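PDB 4RMM: thioesterase domain-containing protein from Chromobacterium violaceum, which probably hydrolyses acyl-CoA thioesters, although its own substrate is not established. Local coordinates for residues A[77-82]-A[86-91]; A[68-73]-A[134-139]; A[32-35]-A[41-44]. One frame throughout, in Å; residues are numbered along the deposited sequence.

Contact 1 of 3, residues A[77-82]-A[86-91]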
loop_
_atom_site.group_PDB
_atom_site.type_symbol
_atom_site.label_atom_id
_atom_site.label_comp_id
_atom_site.label_asym_id
_atom_site.label_seq_id
_atom_site.Cartn_x
_atom_site.Cartn_y
_atom_site.Cartn_z
ATOM N N HIS A 77 -7.351 -6.025 -10.965
ATOM C CA HIS A 77 -7.499 -7.352 -11.566
ATOM C C HIS A 77 -8.931 -7.844 -11.414
ATOM O O HIS A 77 -9.510 -8.429 -12.335
ATOM C CB HIS A 77 -6.563 -8.342 -10.875
ATOM C CG HIS A 77 -6.639 -9.733 -11.415
ATOM N ND1 HIS A 77 -5.952 -10.127 -12.545
ATOM C CD2 HIS A 77 -7.280 -10.839 -10.961
ATOM C CE1 HIS A 77 -6.160 -11.409 -12.755
ATOM N NE2 HIS A 77 -6.964 -11.870 -11.808
ATOM N N LEU A 78 -9.492 -7.607 -10.234
ATOM C CA LEU A 78 -10.850 -8.034 -9.916
ATOM C C LEU A 78 -11.899 -7.356 -10.777
ATOM O O LEU A 78 -12.780 -8.020 -11.320
ATOM C CB LEU A 78 -11.167 -7.762 -8.445
ATOM C CG LEU A 78 -11.664 -8.955 -7.629
ATOM C CD1 LEU A 78 -12.083 -8.476 -6.255
ATOM C CD2 LEU A 78 -12.835 -9.621 -8.324
HETATM N N MSE A 79 -11.820 -6.035 -10.893
HETATM C CA MSE A 79 -12.805 -5.325 -11.685
HETATM C C MSE A 79 -12.552 -5.428 -13.180
HETATM O O MSE A 79 -13.401 -5.062 -13.989
HETATM C CB MSE A 79 -12.929 -3.862 -11.232
HETATM C CG MSE A 79 -11.651 -3.097 -11.003
HETATM SE SE MSE A 79 -12.067 -1.312 -10.313
HETATM C CE MSE A 79 -12.479 -1.769 -8.498
ATOM N N TRP A 80 -11.385 -5.944 -13.548
ATOM C CA TRP A 80 -11.057 -6.127 -14.954
ATOM C C TRP A 80 -11.639 -7.477 -15.353
ATOM O O TRP A 80 -12.073 -7.676 -16.486
ATOM C CB TRP A 80 -9.542 -6.123 -15.153
ATOM C CG TRP A 80 -9.125 -6.263 -16.581
ATOM C CD1 TRP A 80 -8.985 -7.426 -17.290
ATOM C CD2 TRP A 80 -8.816 -5.204 -17.488
ATOM N NE1 TRP A 80 -8.606 -7.152 -18.580
ATOM C CE2 TRP A 80 -8.493 -5.788 -18.731
ATOM C CE3 TRP A 80 -8.777 -3.805 -17.375
ATOM C CZ2 TRP A 80 -8.139 -5.034 -19.853
ATOM C CZ3 TRP A 80 -8.425 -3.049 -18.492
ATOM C CH2 TRP A 80 -8.110 -3.668 -19.713
ATOM N N ASN A 81 -11.659 -8.394 -14.394
ATOM C CA ASN A 81 -12.184 -9.730 -14.609
ATOM C C ASN A 81 -13.647 -9.857 -14.193
ATOM O O ASN A 81 -14.210 -10.950 -14.237
ATOM C CB ASN A 81 -11.345 -10.746 -13.832
ATOM C CG ASN A 81 -9.961 -10.949 -14.430
ATOM O OD1 ASN A 81 -9.154 -10.019 -14.519
ATOM N ND2 ASN A 81 -9.681 -12.178 -14.841
ATOM N N ARG A 82 -14.265 -8.751 -13.787
ATOM C CA ARG A 82 -15.664 -8.794 -13.369
ATOM C C ARG A 82 -16.556 -7.727 -13.974
ATOM O O ARG A 82 -16.116 -6.892 -14.766
ATOM C CB ARG A 82 -15.788 -8.710 -11.843
ATOM C CG ARG A 82 -15.450 -9.997 -11.113
ATOM C CD ARG A 82 -15.938 -9.978 -9.664
ATOM N NE ARG A 82 -17.394 -10.084 -9.542
ATOM C CZ ARG A 82 -18.240 -9.058 -9.586
ATOM N NH1 ARG A 82 -17.788 -7.821 -9.751
ATOM N NH2 ARG A 82 -19.546 -9.271 -9.462
ATOM N N GLU A 86 -19.760 -1.661 -9.677
ATOM C CA GLU A 86 -19.236 -0.723 -8.704
ATOM C C GLU A 86 -17.942 -1.373 -8.259
ATOM O O GLU A 86 -17.748 -2.574 -8.459
ATOM C CB GLU A 86 -20.200 -0.550 -7.521
ATOM C CG GLU A 86 -19.728 0.463 -6.477
ATOM C CD GLU A 86 -20.873 1.114 -5.714
ATOM O OE1 GLU A 86 -21.795 0.392 -5.282
ATOM O OE2 GLU A 86 -20.846 2.351 -5.538
ATOM N N ALA A 87 -17.048 -0.584 -7.679
ATOM C CA ALA A 87 -15.770 -1.106 -7.225
ATOM C C ALA A 87 -15.968 -2.084 -6.068
ATOM O O ALA A 87 -16.718 -1.809 -5.137
ATOM C CB ALA A 87 -14.872 0.046 -6.794
ATOM N N PRO A 88 -15.313 -3.253 -6.122
ATOM C CA PRO A 88 -15.470 -4.219 -5.027
ATOM C C PRO A 88 -14.882 -3.645 -3.746
ATOM O O PRO A 88 -14.070 -2.724 -3.794
ATOM C CB PRO A 88 -14.703 -5.440 -5.527
ATOM C CG PRO A 88 -13.639 -4.833 -6.392
ATOM C CD PRO A 88 -14.411 -3.780 -7.160
ATOM N N LYS A 89 -15.301 -4.177 -2.603
ATOM C CA LYS A 89 -14.809 -3.693 -1.323
ATOM C C LYS A 89 -13.807 -4.659 -0.712
ATOM O O LYS A 89 -14.083 -5.855 -0.545
ATOM C CB LYS A 89 -15.975 -3.475 -0.351
ATOM C CG LYS A 89 -17.050 -2.521 -0.867
ATOM C CD LYS A 89 -18.245 -2.483 0.077
ATOM C CE LYS A 89 -19.451 -1.791 -0.555
ATOM N NZ LYS A 89 -20.682 -1.944 0.288
ATOM N N ILE A 90 -12.645 -4.124 -0.365
ATOM C CA ILE A 90 -11.593 -4.918 0.231
ATOM C C ILE A 90 -11.863 -5.138 1.704
ATOM O O ILE A 90 -12.338 -4.235 2.401
ATOM C CB ILE A 90 -10.216 -4.243 0.041
ATOM C CG1 ILE A 90 -9.119 -5.107 0.660
ATOM C CG2 ILE A 90 -10.247 -2.814 0.621
ATOM C CD1 ILE A 90 -7.755 -4.888 0.032
ATOM N N VAL A 91 -11.576 -6.355 2.170
ATOM C CA VAL A 91 -11.786 -6.724 3.554
ATOM C C VAL A 91 -10.443 -6.749 4.261
ATOM O O VAL A 91 -10.282 -6.149 5.342
ATOM C CB VAL A 91 -12.499 -8.095 3.646
ATOM C CG1 VAL A 91 -12.426 -8.640 5.062
ATOM C CG2 VAL A 91 -13.951 -7.932 3.229
#
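Leu78 and Met79, in the last turn of the long helix 67-80, pack against Ala87 and Pro88, the residues that lead into strand 89-97. The contact is apolar. Leu78 CD1 lies 4.0 Å from Pro88 CG and 4.1 Å from Pro88 CB, so one methyl branch rests on the proline ring. The two side chains run past each other in opposite directions. Met79, a selenomethionine, comes to the proline at about a right angle. With chi1 at 46°, its CG is tucked over the backbone, flanked by N and C, and a bend at chi3 (77°) turns the end of the chain toward Ala87 and Pro88. CE comes closer to Pro88 CD than carbons can sit, so the exact placing of this methyl is doubtful. In the hot-dog fold, a curved antiparallel sheet wraps round a central helix, and here the chain leaves that helix and turns back into the sheet. Phe142 of strand 136-143 touches both Leu78 and Pro88, and Phe8 of helix 6-13 packs on Met79. Further along strand 89-97, Val91 makes backbone hydrogen bonds to the second subunit, and Ile90 packs on Tyr97 of that subunit.

Contact 2 of 3, residues A[68-73]-A[134-139]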
loop_
_atom_site.group_PDB
_atom_site.type_symbol
_atom_site.label_atom_id
_atom_site.label_comp_id
_atom_site.label_asym_id
_atom_site.label_seq_id
_atom_site.Cartn_x
_atom_site.Cartn_y
_atom_site.Cartn_z
ATOM N N GLY A 68 1.010 -0.524 -1.604
ATOM C CA GLY A 68 -0.000 0.204 -2.361
ATOM C C GLY A 68 -0.171 -0.344 -3.767
ATOM O O GLY A 68 -1.282 -0.494 -4.251
ATOM N N PHE A 69 0.941 -0.648 -4.424
ATOM C CA PHE A 69 0.939 -1.188 -5.788
ATOM C C PHE A 69 0.223 -2.524 -5.852
ATOM O O PHE A 69 -0.692 -2.706 -6.640
ATOM C CB PHE A 69 2.386 -1.359 -6.258
ATOM C CG PHE A 69 2.541 -2.247 -7.456
ATOM C CD1 PHE A 69 2.042 -1.862 -8.698
ATOM C CD2 PHE A 69 3.218 -3.463 -7.347
ATOM C CE1 PHE A 69 2.217 -2.674 -9.826
ATOM C CE2 PHE A 69 3.402 -4.282 -8.462
ATOM C CZ PHE A 69 2.899 -3.885 -9.711
HETATM N N MSE A 70 0.671 -3.446 -5.007
HETATM C CA MSE A 70 0.125 -4.796 -4.899
HETATM C C MSE A 70 -1.377 -4.763 -4.609
HETATM O O MSE A 70 -2.177 -5.420 -5.274
HETATM C CB MSE A 70 0.874 -5.520 -3.785
HETATM C CG MSE A 70 2.368 -5.631 -4.045
HETATM SE SE MSE A 70 2.742 -6.811 -5.555
HETATM C CE MSE A 70 2.949 -8.440 -4.529
ATOM N N GLU A 71 -1.754 -3.997 -3.594
ATOM C CA GLU A 71 -3.162 -3.861 -3.235
ATOM C C GLU A 71 -4.038 -3.338 -4.394
ATOM O O GLU A 71 -5.102 -3.880 -4.650
ATOM C CB GLU A 71 -3.280 -2.942 -2.009
ATOM C CG GLU A 71 -4.695 -2.702 -1.553
ATOM C CD GLU A 71 -4.759 -1.861 -0.276
ATOM O OE1 GLU A 71 -4.260 -0.729 -0.271
ATOM O OE2 GLU A 71 -5.309 -2.349 0.720
ATOM N N SER A 72 -3.598 -2.292 -5.094
ATOM C CA SER A 72 -4.381 -1.757 -6.214
ATOM C C SER A 72 -4.407 -2.733 -7.400
ATOM O O SER A 72 -5.421 -2.825 -8.103
ATOM C CB SER A 72 -3.802 -0.435 -6.720
ATOM O OG SER A 72 -2.964 0.174 -5.773
ATOM N N ALA A 73 -3.289 -3.424 -7.648
ATOM C CA ALA A 73 -3.234 -4.398 -8.741
ATOM C C ALA A 73 -4.314 -5.441 -8.511
ATOM O O ALA A 73 -5.067 -5.776 -9.416
ATOM C CB ALA A 73 -1.849 -5.086 -8.798
ATOM N N PRO A 134 9.901 -15.269 -6.198
ATOM C CA PRO A 134 9.285 -13.941 -6.198
ATOM C C PRO A 134 9.890 -12.923 -5.241
ATOM O O PRO A 134 10.538 -13.276 -4.260
ATOM C CB PRO A 134 7.814 -14.248 -5.924
ATOM C CG PRO A 134 7.873 -15.473 -5.052
ATOM C CD PRO A 134 8.981 -16.299 -5.670
ATOM N N VAL A 135 9.730 -11.645 -5.566
ATOM C CA VAL A 135 10.239 -10.589 -4.715
ATOM C C VAL A 135 9.271 -10.437 -3.530
ATOM O O VAL A 135 9.681 -10.177 -2.399
ATOM C CB VAL A 135 10.330 -9.269 -5.500
ATOM C CG1 VAL A 135 10.426 -8.102 -4.555
ATOM C CG2 VAL A 135 11.559 -9.311 -6.412
ATOM N N ALA A 136 7.990 -10.645 -3.811
ATOM C CA ALA A 136 6.933 -10.544 -2.811
ATOM C C ALA A 136 5.653 -11.240 -3.284
ATOM O O ALA A 136 5.377 -11.326 -4.485
ATOM C CB ALA A 136 6.642 -9.074 -2.514
ATOM N N VAL A 137 4.894 -11.773 -2.338
ATOM C CA VAL A 137 3.615 -12.408 -2.665
ATOM C C VAL A 137 2.558 -11.786 -1.746
ATOM O O VAL A 137 2.788 -11.604 -0.549
ATOM C CB VAL A 137 3.646 -13.942 -2.453
ATOM C CG1 VAL A 137 4.685 -14.594 -3.408
ATOM C CG2 VAL A 137 3.982 -14.252 -1.014
ATOM N N ALA A 138 1.409 -11.436 -2.308
ATOM C CA ALA A 138 0.351 -10.847 -1.500
ATOM C C ALA A 138 -0.931 -11.632 -1.653
ATOM O O ALA A 138 -1.047 -12.493 -2.531
ATOM C CB ALA A 138 0.116 -9.399 -1.901
ATOM N N ARG A 139 -1.887 -11.328 -0.785
ATOM C CA ARG A 139 -3.198 -11.951 -0.790
ATOM C C ARG A 139 -4.231 -10.936 -0.289
ATOM O O ARG A 139 -3.976 -10.181 0.652
ATOM C CB ARG A 139 -3.193 -13.212 0.084
ATOM C CG ARG A 139 -2.204 -14.262 -0.440
ATOM C CD ARG A 139 -2.476 -15.677 0.057
ATOM N NE ARG A 139 -1.420 -16.614 -0.343
ATOM C CZ ARG A 139 -0.162 -16.547 0.088
ATOM N NH1 ARG A 139 0.198 -15.589 0.931
ATOM N NH2 ARG A 139 0.738 -17.436 -0.318
#
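Met70, a selenomethionine of helix 67-80, reaches across to Ala136 and Ala138 at the start of strand 136-143. Its CB points at the strand and lies 4.4 Å from Ala138 CB. CG turns away from its own carbonyl carbon (chi1 -60°). The chain bends at chi2 and again at chi3. CG is farther from the strand, with Ala138 CB 4.9 Å away. SE also stands back, 5.2 Å from the same CB. The second bend brings CE forward again, and this methyl does most of the touching. It is 4.0 Å from Ala138 CB and 4.3 Å from Ala136 CB. It also lies 3.8 Å from Ala136 O, a van der Waals contact of the methyl with a backbone oxygen. The two alanines face the helix with small side chains, whereas Val137 between them points away. At the start of the strand, Val135 and Ala136 both face Ala126 in a classic beta bulge. The axes of the short segments 68-73 and 136-139 pass 9.1 Å apart, at 47°. This is the central helix of the hot-dog fold lying across the concave face of its sheet. Ile124 and Ala126 of strand 119-127 and Leu95 of strand 89-97 also touch Met70.

Contact 3 of 3, residues A[32-35]-A[41-44]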
loop_
_atom_site.group_PDB
_atom_site.type_symbol
_atom_site.label_atom_id
_atom_site.label_comp_id
_atom_site.label_asym_id
_atom_site.label_seq_id
_atom_site.Cartn_x
_atom_site.Cartn_y
_atom_site.Cartn_z
ATOM N N THR A 32 3.715 2.385 -13.002
ATOM C CA THR A 32 3.097 1.152 -13.422
ATOM C C THR A 32 2.702 1.178 -14.880
ATOM O O THR A 32 2.253 2.185 -15.439
ATOM C CB THR A 32 1.872 0.792 -12.550
ATOM O OG1 THR A 32 2.165 1.095 -11.182
ATOM C CG2 THR A 32 1.569 -0.705 -12.645
ATOM N N SER A 33 2.941 0.038 -15.491
ATOM C CA SER A 33 2.626 -0.191 -16.868
ATOM C C SER A 33 1.602 -1.292 -16.701
ATOM O O SER A 33 1.496 -1.881 -15.623
ATOM C CB SER A 33 3.866 -0.692 -17.600
ATOM O OG SER A 33 3.567 -0.995 -18.945
HETATM N N MSE A 34 0.845 -1.574 -17.747
HETATM C CA MSE A 34 -0.170 -2.600 -17.633
HETATM C C MSE A 34 -0.605 -3.144 -18.990
HETATM O O MSE A 34 -0.810 -2.385 -19.939
HETATM C CB MSE A 34 -1.362 -2.016 -16.880
HETATM C CG MSE A 34 -2.478 -2.980 -16.578
HETATM SE SE MSE A 34 -3.879 -2.058 -15.623
HETATM C CE MSE A 34 -5.019 -1.630 -17.101
ATOM N N ALA A 35 -0.740 -4.465 -19.069
ATOM C CA ALA A 35 -1.154 -5.134 -20.295
ATOM C C ALA A 35 -1.549 -6.580 -20.013
ATOM O O ALA A 35 -1.664 -6.986 -18.859
ATOM C CB ALA A 35 -0.028 -5.093 -21.319
ATOM N N GLU A 41 -4.037 -14.299 -16.857
ATOM C CA GLU A 41 -4.727 -13.151 -16.293
ATOM C C GLU A 41 -3.926 -11.861 -16.476
ATOM O O GLU A 41 -2.723 -11.901 -16.736
ATOM C CB GLU A 41 -4.979 -13.407 -14.813
ATOM C CG GLU A 41 -6.446 -13.452 -14.441
ATOM C CD GLU A 41 -7.315 -14.054 -15.501
ATOM O OE1 GLU A 41 -8.112 -13.313 -16.112
ATOM O OE2 GLU A 41 -7.199 -15.273 -15.723
ATOM N N LEU A 42 -4.600 -10.721 -16.345
ATOM C CA LEU A 42 -3.949 -9.423 -16.496
ATOM C C LEU A 42 -2.568 -9.424 -15.834
ATOM O O LEU A 42 -2.333 -10.139 -14.859
ATOM C CB LEU A 42 -4.824 -8.319 -15.884
ATOM C CG LEU A 42 -4.285 -6.888 -16.001
ATOM C CD1 LEU A 42 -4.209 -6.486 -17.463
ATOM C CD2 LEU A 42 -5.184 -5.927 -15.240
ATOM N N ARG A 43 -1.657 -8.623 -16.374
ATOM C CA ARG A 43 -0.305 -8.531 -15.839
ATOM C C ARG A 43 0.129 -7.071 -15.710
ATOM O O ARG A 43 -0.213 -6.244 -16.553
ATOM C CB ARG A 43 0.673 -9.292 -16.739
ATOM C CG ARG A 43 2.107 -9.290 -16.230
ATOM C CD ARG A 43 2.980 -10.247 -17.020
ATOM N NE ARG A 43 2.502 -11.624 -16.907
ATOM C CZ ARG A 43 3.043 -12.656 -17.543
ATOM N NH1 ARG A 43 4.085 -12.468 -18.340
ATOM N NH2 ARG A 43 2.543 -13.877 -17.383
ATOM N N PHE A 44 0.878 -6.766 -14.650
ATOM C CA PHE A 44 1.357 -5.409 -14.396
ATOM C C PHE A 44 2.883 -5.293 -14.447
ATOM O O PHE A 44 3.598 -6.288 -14.344
ATOM C CB PHE A 44 0.893 -4.916 -13.017
ATOM C CG PHE A 44 -0.594 -4.820 -12.857
ATOM C CD1 PHE A 44 -1.371 -5.955 -12.688
ATOM C CD2 PHE A 44 -1.224 -3.580 -12.843
ATOM C CE1 PHE A 44 -2.754 -5.851 -12.494
ATOM C CE2 PHE A 44 -2.607 -3.476 -12.651
ATOM C CZ PHE A 44 -3.362 -4.614 -12.482
#
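Ala35 and Arg43 are joined by two backbone hydrogen bonds. Ala35 N donates to Arg43 O at 3.1 Å, almost straight (178°). Arg43 N donates to Ala35 O at 3.0 Å, somewhat bent (159°). This makes them a hydrogen-bonded antiparallel pair. Met34 and Phe44 form the adjacent non-hydrogen-bonded pair. Both pairs belong to the beta hairpin of strands 33-35 and 43-46, at one edge of the hot-dog sheet. Backbone bonds also pair Ser33 with Glu45, and Phe44 with Ala108 on the next strand. Several side-chain polar atoms have partners beyond the hairpin pair. Thr32 OG1 hydrogen-bonds to Tyr26 O, and Arg43 NH2 makes a salt bridge with Asp37 OD2. Glu41 OE1 probably hydrogen-bonds to Asn81 ND2, although Glu41 is poorly ordered. Met34 and Phe44 lie side by side and point the same way. Met34 touches Trp80 of helix 67-80 and Tyr17 and Ile20 of helix 17-20, and Phe44 touches Ile76. Met34 runs out straight through chi1 (-176°) and chi2, then bends at chi3. CG lies over one face of the phenyl ring, and SE makes an oblique Met-aromatic contact, 3.5 Å from Phe44 CE2. Thr32 CG2 meets the ring at its edge, 4.0 Å from Phe44 CD2.

Contacts 1 and 2 both use helix 67-80, at its C-terminal end and nearer its start, and their centres are about 15 Å apart. They meet where Ile90 CD1 packs 3.6 Å from Glu71 OE2. Contact 3 comes earlier in the chain, its centre about 15 Å from that of contact 1 and 13 Å from that of contact 2. The same helix bridges them: Trp80 CZ3 lies 3.9 Å from Met34 CE, and Phe69 CE1 lies 3.5 Å from Thr32 CG2. Contacts 1 and 2 also reach the second subunit: Glu71 hydrogen-bonds to Tyr97 and Gly67 of that chain. Hot-dog thioesterases usually have their active sites at the subunit interface; none is identified here.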